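Local coordinates for protein BRIC1 (Synthetic construct, PDB 6FF6) that is a computationally designed repeat protein with a novel corrugated helical architecture, containing two regions that match the Hpt domain family, at residues Glu32-Met37 against His62-Gly67. Sequence-based numbering, arbitrary orientation.
Sequences ELLADM and HSIKGG
L33 and I64 reach for each other with matching torsions: in L33 the CG atom, and in I64 the CG1 branch, lies beside the backbone N and anti to the carbonyl carbon (chi1 -71° and -68°), and an extended chi2 in both carries a terminal methyl into the space between the helices. The two side chains run in opposite directions and slide past one another, so each tip lies alongside the stem of the other. CD1 of L33 settles 3.7 Å from CG1 of I64, while CD1 of I64 comes within 3.8 Å of CB of L33. The same methyl also meets L34, whose side chain I64 crosses at about a right angle, with CD1 of I64 3.8 Å from CD2 of L34. The CD1 methyl of I64 thus lies against both consecutive leucines, and I64 supplies the largest share of the buried surface. At the more open margin, CD1 of L33 also touches S63, 3.7 Å from its CB; the hydroxyl OG of S63 is engaged by its own helix, hydrogen-bonded to the carbonyl O of R59. Only carbon atoms meet across the contact, which buries 170 Å² in all. L33 and I64 are the nearest pair in the backbone too, with their CA atoms 7.8 Å apart, while the local axes approach no closer than 10.7 Å at an angle of 153°, nearly antiparallel. The gap between the axes is filled by L33, L34 and I64. Around this meeting of helices 23-42 and 51-71, L33 also packs on A60 one turn back from I64; I64 continues onto V80 of helix 74-92, and L34 onto M112, Q113 and L116 of helix 99-121, so the contact opens into the interior shared by all four helices of the Hpt-like N-terminal half.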
loop_
_atom_site.group_PDB
_atom_site.type_symbol
_atom_site.label_atom_id
_atom_site.label_comp_id
_atom_site.label_asym_id
_atom_site.label_seq_id
_atom_site.Cartn_x
_atom_site.Cartn_y
_atom_site.Cartn_z
ATOM N N GLU A 32 -6.453 -3.954 21.624
ATOM C CA GLU A 32 -7.272 -4.230 22.804
ATOM C C GLU A 32 -8.075 -5.488 22.563
ATOM O O GLU A 32 -8.085 -6.366 23.424
ATOM C CB GLU A 32 -8.226 -3.061 23.113
ATOM C CG GLU A 32 -7.571 -1.812 23.685
ATOM C CD GLU A 32 -8.473 -0.592 23.847
ATOM O OE1 GLU A 32 -9.642 -0.641 23.396
ATOM O OE2 GLU A 32 -8.005 0.421 24.420
ATOM N N LEU A 33 -8.716 -5.595 21.376
ATOM C CA LEU A 33 -9.520 -6.764 21.012
ATOM C C LEU A 33 -8.700 -8.004 20.977
ATOM O O LEU A 33 -9.179 -9.040 21.420
ATOM C CB LEU A 33 -10.230 -6.595 19.669
ATOM C CG LEU A 33 -11.376 -5.602 19.648
ATOM C CD1 LEU A 33 -11.772 -5.234 18.213
ATOM C CD2 LEU A 33 -12.554 -6.104 20.464
ATOM N N LEU A 34 -7.474 -7.920 20.468
ATOM C CA LEU A 34 -6.612 -9.088 20.376
ATOM C C LEU A 34 -6.143 -9.566 21.741
ATOM O O LEU A 34 -6.038 -10.772 21.967
ATOM C CB LEU A 34 -5.455 -8.832 19.404
ATOM C CG LEU A 34 -5.833 -8.755 17.923
ATOM C CD1 LEU A 34 -4.685 -8.151 17.104
ATOM C CD2 LEU A 34 -6.307 -10.116 17.394
ATOM N N ALA A 35 -5.962 -8.628 22.669
ATOM C CA ALA A 35 -5.605 -8.910 24.065
ATOM C C ALA A 35 -6.781 -9.626 24.759
ATOM O O ALA A 35 -6.577 -10.581 25.512
ATOM C CB ALA A 35 -5.274 -7.623 24.774
ATOM N N ASP A 36 -8.016 -9.212 24.429
ATOM C CA ASP A 36 -9.235 -9.835 24.914
ATOM C C ASP A 36 -9.376 -11.229 24.353
ATOM O O ASP A 36 -9.594 -12.165 25.120
ATOM C CB ASP A 36 -10.451 -8.983 24.538
ATOM C CG ASP A 36 -10.613 -7.716 25.379
ATOM O OD1 ASP A 36 -9.865 -7.559 26.398
ATOM O OD2 ASP A 36 -11.484 -6.879 25.028
ATOM N N MET A 37 -9.195 -11.372 23.020
ATOM C CA MET A 37 -9.229 -12.638 22.291
ATOM C C MET A 37 -8.278 -13.632 22.898
ATOM O O MET A 37 -8.660 -14.789 23.092
ATOM C CB MET A 37 -8.799 -12.418 20.847
ATOM C CG MET A 37 -9.916 -12.088 19.929
ATOM S SD MET A 37 -9.452 -12.397 18.217
ATOM C CE MET A 37 -8.731 -13.997 18.381
ATOM N N HIS A 62 -14.809 -10.361 14.365
ATOM C CA HIS A 62 -15.716 -9.678 13.456
ATOM C C HIS A 62 -15.443 -8.167 13.434
ATOM O O HIS A 62 -15.393 -7.575 12.337
ATOM C CB HIS A 62 -17.158 -9.976 13.857
ATOM C CG HIS A 62 -18.151 -9.487 12.860
ATOM N ND1 HIS A 62 -18.553 -8.158 12.833
ATOM C CD2 HIS A 62 -18.809 -10.163 11.894
ATOM C CE1 HIS A 62 -19.440 -8.074 11.859
ATOM N NE2 HIS A 62 -19.621 -9.250 11.257
ATOM N N SER A 63 -15.247 -7.550 14.637
ATOM C CA SER A 63 -14.934 -6.126 14.730
ATOM C C SER A 63 -13.646 -5.769 13.967
ATOM O O SER A 63 -13.634 -4.804 13.200
ATOM C CB SER A 63 -14.836 -5.685 16.181
ATOM O OG SER A 63 -16.100 -5.811 16.811
ATOM N N ILE A 64 -12.587 -6.560 14.152
ATOM C CA ILE A 64 -11.324 -6.353 13.458
ATOM C C ILE A 64 -11.494 -6.485 11.924
ATOM O O ILE A 64 -10.920 -5.674 11.185
ATOM C CB ILE A 64 -10.234 -7.283 14.022
ATOM C CG1 ILE A 64 -9.880 -6.880 15.467
ATOM C CG2 ILE A 64 -8.994 -7.285 13.117
ATOM C CD1 ILE A 64 -9.169 -7.896 16.243
ATOM N N LYS A 65 -12.290 -7.474 11.454
ATOM C CA LYS A 65 -12.584 -7.689 10.034
ATOM C C LYS A 65 -13.149 -6.426 9.389
ATOM O O LYS A 65 -12.714 -6.059 8.301
ATOM C CB LYS A 65 -13.588 -8.839 9.877
ATOM C CG LYS A 65 -13.900 -9.241 8.440
ATOM C CD LYS A 65 -15.394 -9.128 8.113
ATOM C CE LYS A 65 -16.272 -10.190 8.735
ATOM N NZ LYS A 65 -17.525 -10.403 7.957
ATOM N N GLY A 66 -14.117 -5.796 10.052
ATOM C CA GLY A 66 -14.762 -4.576 9.580
ATOM C C GLY A 66 -13.776 -3.464 9.291
ATOM O O GLY A 66 -13.786 -2.895 8.191
ATOM N N GLY A 67 -12.904 -3.189 10.266
ATOM C CA GLY A 67 -11.855 -2.184 10.141
ATOM C C GLY A 67 -10.859 -2.525 9.050
ATOM O O GLY A 67 -10.496 -1.666 8.244
#